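Local coordinates for protein lysine/ornithine decarboxylase (Vibrio vulnificus, PDB 2PLJ) that decarboxylates lysine and ornithine with the help of pyridoxal phosphate, using a beta/alpha-barrel fold, and is caught here with a putrescine adduct of the cofactor, at residues A[77-89]-A[287-300]. Sequence-based numbering, arbitrary orientation.
Sequences PNVTLHYALKPLP and VLAEPGRFICAPAV. With P3T ((4-{[(4-aminobutyl)amino]methyl}-5-hydroxy-6-methylpyridin-3-yl)methyl dihydrogen phosphate), chain D.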
loop_
_atom_site.group_PDB
_atom_site.type_symbol
_atom_site.label_atom_id
_atom_site.label_comp_id
_atom_site.label_asym_id
_atom_site.label_seq_id
_atom_site.Cartn_x
_atom_site.Cartn_y
_atom_site.Cartn_z
ATOM N N PRO A 77 33.564 -4.421 11.014
ATOM C CA PRO A 77 33.977 -4.474 12.388
ATOM C C PRO A 77 34.095 -3.051 12.915
ATOM O O PRO A 77 34.332 -2.123 12.137
ATOM C CB PRO A 77 35.340 -5.177 12.325
ATOM C CG PRO A 77 35.854 -4.901 10.964
ATOM C CD PRO A 77 34.618 -4.864 10.084
ATOM N N ASN A 78 33.885 -2.900 14.209
ATOM C CA ASN A 78 33.984 -1.594 14.863
ATOM C C ASN A 78 32.944 -0.592 14.373
ATOM O O ASN A 78 33.219 0.599 14.307
ATOM C CB ASN A 78 35.397 -1.006 14.699
ATOM C CG ASN A 78 36.442 -1.904 15.279
ATOM O OD1 ASN A 78 37.347 -2.353 14.576
ATOM N ND2 ASN A 78 36.298 -2.226 16.567
ATOM N N VAL A 79 31.783 -1.091 13.965
ATOM C CA VAL A 79 30.637 -0.239 13.635
ATOM C C VAL A 79 29.432 -0.754 14.432
ATOM O O VAL A 79 29.114 -1.952 14.380
ATOM C CB VAL A 79 30.322 -0.280 12.100
ATOM C CG1 VAL A 79 29.012 0.442 11.765
ATOM C CG2 VAL A 79 31.532 0.258 11.302
ATOM N N THR A 80 28.797 0.133 15.187
ATOM C CA THR A 80 27.623 -0.223 15.979
ATOM C C THR A 80 26.442 -0.297 15.000
ATOM O O THR A 80 26.131 0.692 14.312
ATOM C CB THR A 80 27.366 0.795 17.111
ATOM O OG1 THR A 80 28.526 0.836 17.970
ATOM C CG2 THR A 80 26.132 0.382 17.957
ATOM N N LEU A 81 25.800 -1.469 14.964
ATOM C CA LEU A 81 24.704 -1.687 14.021
ATOM C C LEU A 81 23.346 -1.419 14.659
ATOM O O LEU A 81 22.911 -2.138 15.577
ATOM C CB LEU A 81 24.762 -3.117 13.464
ATOM C CG LEU A 81 26.094 -3.519 12.815
ATOM C CD1 LEU A 81 26.087 -5.004 12.389
ATOM C CD2 LEU A 81 26.442 -2.576 11.647
ATOM N N HIS A 82 22.696 -0.381 14.158
ATOM C CA HIS A 82 21.358 -0.003 14.596
ATOM C C HIS A 82 20.334 -0.536 13.599
ATOM O O HIS A 82 20.132 0.054 12.533
ATOM C CB HIS A 82 21.278 1.534 14.685
ATOM C CG HIS A 82 21.956 2.105 15.904
ATOM N ND1 HIS A 82 23.323 2.232 16.015
ATOM C CD2 HIS A 82 21.441 2.585 17.066
ATOM C CE1 HIS A 82 23.628 2.774 17.187
ATOM N NE2 HIS A 82 22.506 2.974 17.854
ATOM N N TYR A 83 19.676 -1.634 13.944
ATOM C CA TYR A 83 18.628 -2.169 13.027
ATOM C C TYR A 83 17.495 -1.158 12.772
ATOM O O TYR A 83 16.874 -0.677 13.721
ATOM C CB TYR A 83 18.051 -3.456 13.640
ATOM C CG TYR A 83 16.887 -3.985 12.823
ATOM C CD1 TYR A 83 17.063 -4.355 11.487
ATOM C CD2 TYR A 83 15.610 -4.102 13.381
ATOM C CE1 TYR A 83 15.988 -4.876 10.740
ATOM C CE2 TYR A 83 14.525 -4.607 12.639
ATOM C CZ TYR A 83 14.728 -4.970 11.312
ATOM O OH TYR A 83 13.677 -5.490 10.577
ATOM N N ALA A 84 17.251 -0.841 11.497
ATOM C CA ALA A 84 16.151 0.043 11.125
ATOM C C ALA A 84 14.850 -0.785 11.141
ATOM O O ALA A 84 14.689 -1.777 10.373
ATOM C CB ALA A 84 16.391 0.665 9.728
ATOM N N LEU A 85 13.949 -0.417 12.036
ATOM C CA LEU A 85 12.680 -1.153 12.151
ATOM C C LEU A 85 11.870 -1.054 10.870
ATOM O O LEU A 85 11.100 -1.977 10.552
ATOM C CB LEU A 85 11.833 -0.653 13.321
ATOM C CG LEU A 85 12.067 -1.383 14.645
ATOM C CD1 LEU A 85 13.479 -1.166 15.131
ATOM C CD2 LEU A 85 11.004 -0.929 15.668
ATOM N N LYS A 86 11.998 0.065 10.160
ATOM C CA LYS A 86 11.113 0.412 8.984
ATOM C C LYS A 86 10.762 -0.788 8.048
ATOM O O LYS A 86 9.574 -1.062 7.753
ATOM C CB LYS A 86 11.810 1.487 8.100
ATOM C CG LYS A 86 11.871 2.928 8.589
ATOM C CD LYS A 86 12.722 3.747 7.586
ATOM C CE LYS A 86 12.969 2.980 6.244
ATOM N NZ LYS A 86 14.318 3.080 5.576
ATOM N N PRO A 87 11.791 -1.512 7.546
ATOM C CA PRO A 87 11.447 -2.589 6.597
ATOM C C PRO A 87 10.652 -3.772 7.151
ATOM O O PRO A 87 9.976 -4.475 6.371
ATOM C CB PRO A 87 12.807 -3.100 6.124
ATOM C CG PRO A 87 13.749 -2.740 7.293
ATOM C CD PRO A 87 13.258 -1.377 7.699
ATOM N N LEU A 88 10.774 -4.023 8.456
ATOM C CA LEU A 88 10.104 -5.176 9.115
ATOM C C LEU A 88 10.081 -4.875 10.619
ATOM O O LEU A 88 10.984 -5.272 11.336
ATOM C CB LEU A 88 10.808 -6.517 8.807
ATOM C CG LEU A 88 10.088 -7.716 9.436
ATOM C CD1 LEU A 88 8.592 -7.786 8.962
ATOM C CD2 LEU A 88 10.848 -9.021 9.151
ATOM N N PRO A 89 9.089 -4.078 11.058
ATOM C CA PRO A 89 9.000 -3.639 12.456
ATOM C C PRO A 89 8.318 -4.692 13.310
ATOM O O PRO A 89 7.205 -4.467 13.829
ATOM C CB PRO A 89 8.141 -2.370 12.345
ATOM C CG PRO A 89 7.165 -2.671 11.222
ATOM C CD PRO A 89 8.022 -3.465 10.224
ATOM N N VAL A 287 31.733 4.896 14.913
ATOM C CA VAL A 287 30.965 4.760 13.707
ATOM C C VAL A 287 29.731 3.904 13.987
ATOM O O VAL A 287 29.826 2.895 14.679
ATOM C CB VAL A 287 31.820 4.158 12.569
ATOM C CG1 VAL A 287 31.009 4.066 11.256
ATOM C CG2 VAL A 287 33.099 5.009 12.359
ATOM N N LEU A 288 28.604 4.334 13.418
ATOM C CA LEU A 288 27.290 3.641 13.495
ATOM C C LEU A 288 26.824 3.301 12.082
ATOM O O LEU A 288 27.236 3.956 11.101
ATOM C CB LEU A 288 26.189 4.569 14.087
ATOM C CG LEU A 288 26.445 5.457 15.298
ATOM C CD1 LEU A 288 25.212 6.171 15.720
ATOM C CD2 LEU A 288 27.028 4.600 16.495
ATOM N N ALA A 289 25.942 2.302 11.951
ATOM C CA ALA A 289 25.205 2.143 10.691
ATOM C C ALA A 289 23.777 1.800 11.031
ATOM O O ALA A 289 23.477 1.458 12.194
ATOM C CB ALA A 289 25.806 1.048 9.814
ATOM N N GLU A 290 22.921 1.832 10.012
ATOM C CA GLU A 290 21.462 1.703 10.180
ATOM C C GLU A 290 20.913 0.631 9.214
ATOM O O GLU A 290 20.010 0.926 8.391
ATOM C CB GLU A 290 20.766 3.046 9.878
ATOM C CG GLU A 290 21.122 4.213 10.812
ATOM C CD GLU A 290 20.785 5.593 10.216
ATOM O OE1 GLU A 290 20.989 6.609 10.920
ATOM O OE2 GLU A 290 20.297 5.688 9.060
ATOM N N PRO A 291 21.445 -0.608 9.290
ATOM C CA PRO A 291 21.020 -1.599 8.307
ATOM C C PRO A 291 19.551 -1.992 8.553
ATOM O O PRO A 291 19.127 -2.157 9.713
ATOM C CB PRO A 291 21.958 -2.792 8.570
ATOM C CG PRO A 291 22.308 -2.670 10.085
ATOM C CD PRO A 291 22.380 -1.157 10.299
ATOM N N GLY A 292 18.781 -2.112 7.468
ATOM C CA GLY A 292 17.414 -2.644 7.553
ATOM C C GLY A 292 17.311 -3.900 6.714
ATOM O O GLY A 292 17.393 -5.040 7.241
ATOM N N ARG A 293 17.177 -3.679 5.403
ATOM C CA ARG A 293 16.934 -4.752 4.446
ATOM C C ARG A 293 17.913 -5.915 4.613
ATOM O O ARG A 293 17.529 -7.079 4.516
ATOM C CB ARG A 293 17.053 -4.195 3.025
ATOM C CG ARG A 293 16.736 -5.216 1.923
ATOM C CD ARG A 293 17.095 -4.648 0.512
ATOM N NE ARG A 293 16.507 -3.331 0.230
ATOM C CZ ARG A 293 15.311 -3.142 -0.347
ATOM N NH1 ARG A 293 14.534 -4.185 -0.696
ATOM N NH2 ARG A 293 14.886 -1.900 -0.587
ATOM N N PHE A 294 19.198 -5.593 4.838
ATOM C CA PHE A 294 20.177 -6.684 4.852
ATOM C C PHE A 294 19.867 -7.705 5.948
ATOM O O PHE A 294 20.039 -8.904 5.774
ATOM C CB PHE A 294 21.606 -6.122 5.022
ATOM C CG PHE A 294 22.670 -7.184 4.889
ATOM C CD1 PHE A 294 23.174 -7.541 3.627
ATOM C CD2 PHE A 294 23.116 -7.885 6.026
ATOM C CE1 PHE A 294 24.122 -8.562 3.498
ATOM C CE2 PHE A 294 24.090 -8.898 5.928
ATOM C CZ PHE A 294 24.598 -9.243 4.667
ATOM N N ILE A 295 19.359 -7.211 7.075
ATOM C CA ILE A 295 19.086 -8.090 8.198
ATOM C C ILE A 295 17.803 -8.915 8.013
ATOM O O ILE A 295 17.795 -10.130 8.312
ATOM C CB ILE A 295 19.082 -7.279 9.547
ATOM C CG1 ILE A 295 20.525 -6.876 9.898
ATOM C CG2 ILE A 295 18.535 -8.117 10.729
ATOM C CD1 ILE A 295 20.599 -5.861 11.015
ATOM N N CYS A 296 16.736 -8.265 7.538
ATOM C CA CYS A 296 15.409 -8.921 7.506
ATOM C C CYS A 296 15.033 -9.544 6.182
ATOM O O CYS A 296 14.298 -10.515 6.164
ATOM C CB CYS A 296 14.277 -7.987 7.969
ATOM S SG CYS A 296 14.192 -6.470 7.027
ATOM N N ALA A 297 15.516 -8.978 5.071
ATOM C CA ALA A 297 14.971 -9.439 3.777
ATOM C C ALA A 297 15.028 -10.980 3.562
ATOM O O ALA A 297 14.028 -11.578 3.156
ATOM C CB ALA A 297 15.606 -8.678 2.576
ATOM N N PRO A 298 16.202 -11.605 3.791
ATOM C CA PRO A 298 16.333 -13.060 3.496
ATOM C C PRO A 298 15.611 -13.955 4.482
ATOM O O PRO A 298 15.492 -15.175 4.248
ATOM C CB PRO A 298 17.841 -13.291 3.615
ATOM C CG PRO A 298 18.469 -11.909 3.424
ATOM C CD PRO A 298 17.502 -11.004 4.152
ATOM N N ALA A 299 15.125 -13.370 5.570
ATOM C CA ALA A 299 14.611 -14.153 6.698
ATOM C C ALA A 299 13.140 -14.558 6.542
ATOM O O ALA A 299 12.618 -15.308 7.395
ATOM C CB ALA A 299 14.822 -13.388 8.018
ATOM N N VAL A 300 12.478 -14.100 5.483
ATOM C CA VAL A 300 11.045 -14.370 5.348
ATOM C C VAL A 300 10.765 -15.042 4.006
ATOM O O VAL A 300 11.307 -14.633 2.973
ATOM C CB VAL A 300 10.175 -13.072 5.522
ATOM C CG1 VAL A 300 8.690 -13.350 5.246
ATOM C CG2 VAL A 300 10.388 -12.445 6.929
HETATM O OAE P3T D . 19.287 -0.909 4.986
HETATM P PAU P3T D . 18.039 -0.339 4.185
HETATM O OAF P3T D . 16.718 -1.163 4.565
HETATM O OAC P3T D . 18.228 -0.247 2.682
HETATM O OAP P3T D . 17.674 1.158 4.682
HETATM C CAM P3T D . 17.310 1.356 6.113
HETATM C CAS P3T D . 17.274 2.877 6.315
HETATM C CAH P3T D . 18.283 3.356 7.161
HETATM N NAO P3T D . 18.372 4.663 7.409
HETATM C CAQ P3T D . 17.557 5.551 6.853
HETATM C CAA P3T D . 17.754 7.055 7.167
HETATM C CAR P3T D . 16.541 5.141 5.965
HETATM O OAD P3T D . 15.725 6.064 5.432
HETATM C CAT P3T D . 16.396 3.768 5.671
HETATM C CAG P3T D . 15.331 3.337 4.822
HETATM N NAN P3T D . 14.810 4.179 3.940
HETATM C CAL P3T D . 13.671 3.905 3.006
HETATM C CAK P3T D . 13.822 2.576 2.248
HETATM C CAJ P3T D . 12.518 2.414 1.405
HETATM C CAI P3T D . 12.545 1.112 0.598
HETATM N NAB P3T D . 11.424 1.034 -0.369
HETATM O O HOH W 1 33.623 2.871 15.492
HETATM O O HOH W 2 30.561 2.476 17.215
#
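Tyr-83 and Ile-295 pack obliquely, ring CD1 3.9 Å from methyl CD1, while Cys-296 fits among Tyr-83, Pro-87 and Leu-88, its SG 3.8 Å from Pro-87 CB. Tyr-83 extends its ring away from its own amide (chi1 175°), which brings the edge to Gly-292 O and Cys-296 SG at helix 293-296; its hydroxyl donates to Leu-88 O (OH to O 2.8 Å), pinning turn 85-88. Leu-88 CD2 meets Val-300 CG2 tip to tip. Toward the N-terminal ends of the strands, Val-79 CG1 and Leu-81 CD2 both pack against the Ala-289 methyl. Strands 79-84 and 287-289 are parallel neighbours, the first and last of the beta/alpha barrel, so their pairing closes it. Thr-80 N to Val-287 O, Ala-289 N to Thr-80 O and His-82 N to Ala-289 O stitch them together; beyond, Ala-84 N reaches Pro-291 O (2.9 Å) from above the carbonyl plane. At the C-terminal mouth, adduct carbon CAG is modelled joined to both Lys-86 NZ and putrescine NAN, doubtful as one species and perhaps a mixture. Glu-290 OE2 lies 2.7 Å from pyridine NAO. Successive amides grip the phosphate: Gly-292 N to OAE, Arg-293 N to OAF. The Arg-293 guanidinium turns instead to Asp-334, Tyr-260 and Ser-217. At the opposite end, one water bridges Asn-78 O and Val-287 N.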